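Long-range contact in putative outer membrane protein (LpxR) (PDB 3FID), which probably removes acyl chains from the lipid A of lipopolysaccharide in the outer membrane, as a zinc-binding beta-barrel deacylase: residues K67-A81 with A127-N139. Residues are numbered along the deposited sequence; the frame is centred on the assembly and turned at random.
Sequences KRKPEAVKGDRAFSA and AEKYPAWQDQIEN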
loop_
_atom_site.group_PDB
_atom_site.type_symbol
_atom_site.label_atom_id
_atom_site.label_comp_id
_atom_site.label_asym_id
_atom_site.label_seq_id
_atom_site.Cartn_x
_atom_site.Cartn_y
_atom_site.Cartn_z
ATOM N N LYS A 67 -0.368 22.110 -3.392
ATOM C CA LYS A 67 0.291 21.764 -2.117
ATOM C C LYS A 67 0.602 22.995 -1.260
ATOM O O LYS A 67 0.657 22.913 -0.017
ATOM C CB LYS A 67 1.599 21.010 -2.378
ATOM C CG LYS A 67 1.430 19.543 -2.718
ATOM C CD LYS A 67 2.803 18.885 -2.831
ATOM C CE LYS A 67 2.718 17.392 -3.151
ATOM N NZ LYS A 67 4.086 16.859 -3.505
ATOM N N ARG A 68 0.810 24.133 -1.927
ATOM C CA ARG A 68 1.202 25.363 -1.244
ATOM C C ARG A 68 0.063 26.342 -0.956
ATOM O O ARG A 68 0.306 27.412 -0.373
ATOM C CB ARG A 68 2.311 26.074 -2.023
ATOM C CG ARG A 68 3.584 25.256 -2.149
ATOM C CD ARG A 68 4.785 26.150 -2.442
ATOM N NE ARG A 68 6.046 25.401 -2.359
ATOM C CZ ARG A 68 6.658 25.026 -1.226
ATOM N NH1 ARG A 68 6.152 25.318 -0.023
ATOM N NH2 ARG A 68 7.803 24.353 -1.301
ATOM N N LYS A 69 -1.167 25.989 -1.333
ATOM C CA LYS A 69 -2.318 26.884 -1.101
ATOM C C LYS A 69 -2.801 26.839 0.362
ATOM O O LYS A 69 -2.576 25.844 1.051
ATOM C CB LYS A 69 -3.440 26.591 -2.122
ATOM C CG LYS A 69 -2.995 26.983 -3.529
ATOM C CD LYS A 69 -3.861 26.455 -4.635
ATOM C CE LYS A 69 -3.387 27.033 -5.982
ATOM N NZ LYS A 69 -3.839 26.225 -7.170
ATOM N N PRO A 70 -3.455 27.923 0.843
ATOM C CA PRO A 70 -3.807 27.996 2.261
ATOM C C PRO A 70 -4.864 26.987 2.672
ATOM O O PRO A 70 -4.895 26.589 3.838
ATOM C CB PRO A 70 -4.380 29.424 2.435
ATOM C CG PRO A 70 -4.109 30.144 1.200
ATOM C CD PRO A 70 -3.844 29.146 0.104
ATOM N N GLU A 71 -5.745 26.611 1.739
ATOM C CA GLU A 71 -6.824 25.648 2.032
ATOM C C GLU A 71 -6.928 24.594 0.935
ATOM O O GLU A 71 -6.240 24.679 -0.091
ATOM C CB GLU A 71 -8.166 26.370 2.186
ATOM C CG GLU A 71 -8.162 27.379 3.308
ATOM C CD GLU A 71 -9.366 28.274 3.291
ATOM O OE1 GLU A 71 -10.021 28.383 4.358
ATOM O OE2 GLU A 71 -9.654 28.855 2.213
ATOM N N ALA A 72 -7.785 23.603 1.160
ATOM C CA ALA A 72 -8.058 22.594 0.141
ATOM C C ALA A 72 -8.561 23.286 -1.121
ATOM O O ALA A 72 -9.112 24.390 -1.049
ATOM C CB ALA A 72 -9.068 21.578 0.641
ATOM N N VAL A 73 -8.345 22.641 -2.263
ATOM C CA VAL A 73 -8.735 23.167 -3.576
ATOM C C VAL A 73 -9.832 22.241 -4.129
ATOM O O VAL A 73 -9.642 21.021 -4.245
ATOM C CB VAL A 73 -7.509 23.204 -4.553
ATOM C CG1 VAL A 73 -7.930 23.517 -5.973
ATOM C CG2 VAL A 73 -6.482 24.236 -4.099
ATOM N N LYS A 74 -10.982 22.807 -4.474
ATOM C CA LYS A 74 -12.025 22.012 -5.124
ATOM C C LYS A 74 -11.434 21.406 -6.386
ATOM O O LYS A 74 -10.752 22.097 -7.136
ATOM C CB LYS A 74 -13.225 22.880 -5.496
ATOM C CG LYS A 74 -14.468 22.078 -5.877
ATOM C CD LYS A 74 -15.122 21.487 -4.629
ATOM C CE LYS A 74 -16.432 20.705 -4.958
ATOM N NZ LYS A 74 -17.346 20.508 -3.751
ATOM N N GLY A 75 -11.670 20.117 -6.622
ATOM C CA GLY A 75 -11.021 19.461 -7.776
ATOM C C GLY A 75 -9.745 18.683 -7.481
ATOM O O GLY A 75 -9.235 17.970 -8.353
ATOM N N ASP A 76 -9.223 18.787 -6.260
ATOM C CA ASP A 76 -8.028 18.001 -5.878
ATOM C C ASP A 76 -8.280 17.445 -4.484
ATOM O O ASP A 76 -9.127 17.961 -3.730
ATOM C CB ASP A 76 -6.746 18.870 -5.902
ATOM C CG ASP A 76 -5.434 18.049 -5.982
ATOM O OD1 ASP A 76 -5.438 16.791 -5.910
ATOM O OD2 ASP A 76 -4.367 18.697 -6.098
ATOM N N ARG A 77 -7.587 16.367 -4.133
ATOM C CA ARG A 77 -7.769 15.834 -2.794
ATOM C C ARG A 77 -7.250 16.824 -1.751
ATOM O O ARG A 77 -6.281 17.556 -1.976
ATOM C CB ARG A 77 -7.147 14.421 -2.633
ATOM C CG ARG A 77 -5.666 14.359 -2.736
ATOM C CD ARG A 77 -5.209 12.952 -3.204
ATOM N NE ARG A 77 -5.709 11.899 -2.356
ATOM C CZ ARG A 77 -5.937 10.644 -2.739
ATOM N NH1 ARG A 77 -5.776 10.253 -4.008
ATOM N NH2 ARG A 77 -6.407 9.789 -1.853
ATOM N N ALA A 78 -7.932 16.858 -0.611
ATOM C CA ALA A 78 -7.460 17.581 0.554
ATOM C C ALA A 78 -6.294 16.812 1.186
ATOM O O ALA A 78 -6.183 15.598 0.978
ATOM C CB ALA A 78 -8.593 17.662 1.566
ATOM N N PHE A 79 -5.475 17.492 1.996
ATOM C CA PHE A 79 -4.561 16.786 2.905
ATOM C C PHE A 79 -5.369 15.832 3.820
ATOM O O PHE A 79 -6.454 16.179 4.323
ATOM C CB PHE A 79 -3.711 17.770 3.730
ATOM C CG PHE A 79 -2.521 18.343 2.979
ATOM C CD1 PHE A 79 -1.354 17.586 2.792
ATOM C CD2 PHE A 79 -2.560 19.635 2.470
ATOM C CE1 PHE A 79 -0.250 18.116 2.086
ATOM C CE2 PHE A 79 -1.466 20.202 1.767
ATOM C CZ PHE A 79 -0.312 19.458 1.566
ATOM N N SER A 80 -4.858 14.622 4.022
ATOM C CA SER A 80 -5.437 13.692 4.999
ATOM C C SER A 80 -4.395 12.669 5.473
ATOM O O SER A 80 -3.342 12.519 4.876
ATOM C CB SER A 80 -6.683 12.960 4.442
ATOM O OG SER A 80 -6.318 12.043 3.410
ATOM N N ALA A 81 -4.696 11.980 6.562
ATOM C CA ALA A 81 -3.876 10.831 6.951
ATOM C C ALA A 81 -4.729 9.724 7.551
ATOM O O ALA A 81 -5.814 9.963 8.091
ATOM C CB ALA A 81 -2.734 11.249 7.916
ATOM N N ALA A 127 12.607 22.210 4.675
ATOM C CA ALA A 127 11.510 22.533 3.758
ATOM C C ALA A 127 10.448 23.371 4.473
ATOM O O ALA A 127 10.360 23.355 5.698
ATOM C CB ALA A 127 10.900 21.259 3.196
ATOM N N GLU A 128 9.646 24.129 3.721
ATOM C CA GLU A 128 8.543 24.864 4.352
ATOM C C GLU A 128 7.351 23.936 4.557
ATOM O O GLU A 128 7.152 22.982 3.806
ATOM C CB GLU A 128 8.139 26.125 3.555
ATOM C CG GLU A 128 9.291 27.106 3.215
ATOM C CD GLU A 128 10.286 27.309 4.364
ATOM O OE1 GLU A 128 9.862 27.775 5.449
ATOM O OE2 GLU A 128 11.495 27.005 4.179
ATOM N N LYS A 129 6.565 24.208 5.581
ATOM C CA LYS A 129 5.389 23.405 5.833
ATOM C C LYS A 129 4.250 23.825 4.897
ATOM O O LYS A 129 4.258 24.939 4.356
ATOM C CB LYS A 129 4.995 23.432 7.308
ATOM C CG LYS A 129 4.569 24.771 7.886
ATOM C CD LYS A 129 4.241 24.619 9.388
ATOM C CE LYS A 129 4.616 25.870 10.191
ATOM N NZ LYS A 129 4.067 25.860 11.606
ATOM N N TYR A 130 3.304 22.918 4.689
ATOM C CA TYR A 130 2.165 23.156 3.809
ATOM C C TYR A 130 0.983 23.583 4.667
ATOM O O TYR A 130 0.493 22.797 5.490
ATOM C CB TYR A 130 1.814 21.900 3.015
ATOM C CG TYR A 130 2.864 21.432 2.037
ATOM C CD1 TYR A 130 3.126 20.068 1.895
ATOM C CD2 TYR A 130 3.569 22.325 1.224
ATOM C CE1 TYR A 130 4.076 19.598 0.977
ATOM C CE2 TYR A 130 4.522 21.858 0.304
ATOM C CZ TYR A 130 4.769 20.497 0.197
ATOM O OH TYR A 130 5.720 19.995 -0.688
ATOM N N PRO A 131 0.532 24.848 4.499
ATOM C CA PRO A 131 -0.516 25.399 5.371
ATOM C C PRO A 131 -1.891 24.727 5.263
ATOM O O PRO A 131 -2.654 24.785 6.214
ATOM C CB PRO A 131 -0.576 26.891 4.964
ATOM C CG PRO A 131 -0.048 26.904 3.542
ATOM C CD PRO A 131 1.030 25.845 3.518
ATOM N N ALA A 132 -2.195 24.082 4.136
ATOM C CA ALA A 132 -3.543 23.490 3.933
ATOM C C ALA A 132 -3.832 22.286 4.815
ATOM O O ALA A 132 -4.925 21.730 4.770
ATOM C CB ALA A 132 -3.822 23.186 2.448
ATOM N N TRP A 133 -2.857 21.885 5.638
ATOM C CA TRP A 133 -3.130 20.925 6.701
ATOM C C TRP A 133 -4.217 21.445 7.661
ATOM O O TRP A 133 -4.901 20.665 8.274
ATOM C CB TRP A 133 -1.839 20.559 7.456
ATOM C CG TRP A 133 -1.081 19.437 6.816
ATOM C CD1 TRP A 133 0.151 19.504 6.200
ATOM C CD2 TRP A 133 -1.488 18.061 6.755
ATOM N NE1 TRP A 133 0.522 18.250 5.751
ATOM C CE2 TRP A 133 -0.460 17.347 6.077
ATOM C CE3 TRP A 133 -2.611 17.364 7.220
ATOM C CZ2 TRP A 133 -0.529 15.954 5.837
ATOM C CZ3 TRP A 133 -2.691 15.981 6.976
ATOM C CH2 TRP A 133 -1.649 15.293 6.269
ATOM N N GLN A 134 -4.388 22.773 7.762
ATOM C CA GLN A 134 -5.454 23.371 8.585
ATOM C C GLN A 134 -6.828 23.012 8.032
ATOM O O GLN A 134 -7.811 23.007 8.764
ATOM C CB GLN A 134 -5.296 24.926 8.697
ATOM C CG GLN A 134 -5.419 25.695 7.390
ATOM C CD GLN A 134 -5.090 27.208 7.501
ATOM O OE1 GLN A 134 -5.369 27.853 8.528
ATOM N NE2 GLN A 134 -4.517 27.772 6.434
ATOM N N ASP A 135 -6.885 22.750 6.725
ATOM C CA ASP A 135 -8.140 22.394 6.058
ATOM C C ASP A 135 -8.181 20.896 5.679
ATOM O O ASP A 135 -8.828 20.501 4.704
ATOM C CB ASP A 135 -8.343 23.326 4.834
ATOM C CG ASP A 135 -9.773 23.338 4.332
ATOM O OD1 ASP A 135 -10.701 23.092 5.135
ATOM O OD2 ASP A 135 -9.958 23.626 3.129
ATOM N N GLN A 136 -7.470 20.058 6.451
ATOM C CA GLN A 136 -7.460 18.600 6.210
ATOM C C GLN A 136 -8.831 17.945 6.389
ATOM O O GLN A 136 -9.745 18.556 6.946
ATOM C CB GLN A 136 -6.389 17.916 7.087
ATOM C CG GLN A 136 -6.664 17.864 8.614
ATOM C CD GLN A 136 -5.538 17.144 9.340
ATOM O OE1 GLN A 136 -5.280 15.984 9.069
ATOM N NE2 GLN A 136 -4.850 17.843 10.249
ATOM N N ILE A 137 -8.979 16.704 5.906
ATOM C CA ILE A 137 -10.182 15.909 6.156
ATOM C C ILE A 137 -10.420 15.713 7.657
ATOM O O ILE A 137 -9.505 15.378 8.394
ATOM C CB ILE A 137 -10.151 14.526 5.408
ATOM C CG1 ILE A 137 -9.964 14.737 3.882
ATOM C CG2 ILE A 137 -11.405 13.701 5.702
ATOM C CD1 ILE A 137 -11.104 15.522 3.159
ATOM N N GLU A 138 -11.659 15.924 8.091
ATOM C CA GLU A 138 -12.038 15.814 9.508
ATOM C C GLU A 138 -12.130 14.364 10.001
ATOM O O GLU A 138 -12.305 13.434 9.190
ATOM C CB GLU A 138 -13.387 16.484 9.720
ATOM C CG GLU A 138 -14.568 15.672 9.216
ATOM C CD GLU A 138 -15.901 16.436 9.335
ATOM O OE1 GLU A 138 -16.906 15.958 8.782
ATOM O OE2 GLU A 138 -15.923 17.511 9.951
ATOM N N ASN A 139 -12.063 14.184 11.324
ATOM C CA ASN A 139 -11.988 12.857 11.951
ATOM C C ASN A 139 -13.162 11.944 11.611
ATOM O O ASN A 139 -14.328 12.367 11.657
ATOM C CB ASN A 139 -11.888 12.959 13.479
ATOM C CG ASN A 139 -10.526 13.441 13.964
ATOM O OD1 ASN A 139 -9.487 13.014 13.465
ATOM N ND2 ASN A 139 -10.528 14.338 14.965
HETATM O O HOH W 1 -0.799 24.075 1.663
HETATM O O HOH W 2 5.723 17.624 -1.161
HETATM O O HOH W 3 4.048 25.825 1.631
HETATM O O HOH W 4 7.877 23.080 1.201
HETATM O O HOH W 5 -6.367 20.211 2.902
#
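Phe79 lies over the indole of Trp133, its CB above the six-membered ring in a CH-pi contact (3.7 Å to the ring centroid) and its CD1 over CE2. Tyr130 completes the aromatic cluster, which sits where two long inter-strand loops of the LpxR beta-barrel meet: one leads into strand 80-94, the other runs from helix 114-125 to strand 140-157. With CG of Phe79 anti to its carbonyl carbon (chi1 -80°), the CD1 edge of the ring is turned onto the indole, and CD2 meets the methyl of Ala132 at 3.8 Å. Its CZ meets CD1 of Tyr130 at 3.5 Å, but the two rings, though nearly parallel, are slid so far apart that they barely overlap. NE1 of Trp133 is hydrogen-bonded to Gln118 of helix 114-125.

Lys67 crosses the tyrosine ring obliquely, CB over one face of the phenol and CD 3.8 Å from OH; a water joins its NZ to that hydroxyl. The Lys67 side chain lies about 4 Å from that of Asp10 and about 5 Å from that of Thr34 (nearest atoms), two residues that hold a zinc ion. The edge of the Tyr130 ring at CE2 is set against one face of the Arg68 guanidinium, the planes 65° apart. Arg68 NH2 is linked through one water to Glu128 O, and NH1 through another, more weakly, to Lys129 O.

Ile137 N donates to Phe79 O (3.0 Å), and Gln134 NE2 reaches Pro70 O, tilted 26° from the carbonyl plane. A further water bridges Ala132 N and the carbonyls of Lys67 and Lys69. Buried Asp135 is held by both oxygens, OD1 accepting from Gln240 N and OD2 bonding to Thr241. The bond from Ala72 N to Asp135 OD2, 2.9 Å long, uses the anti lone pair of the carboxylate.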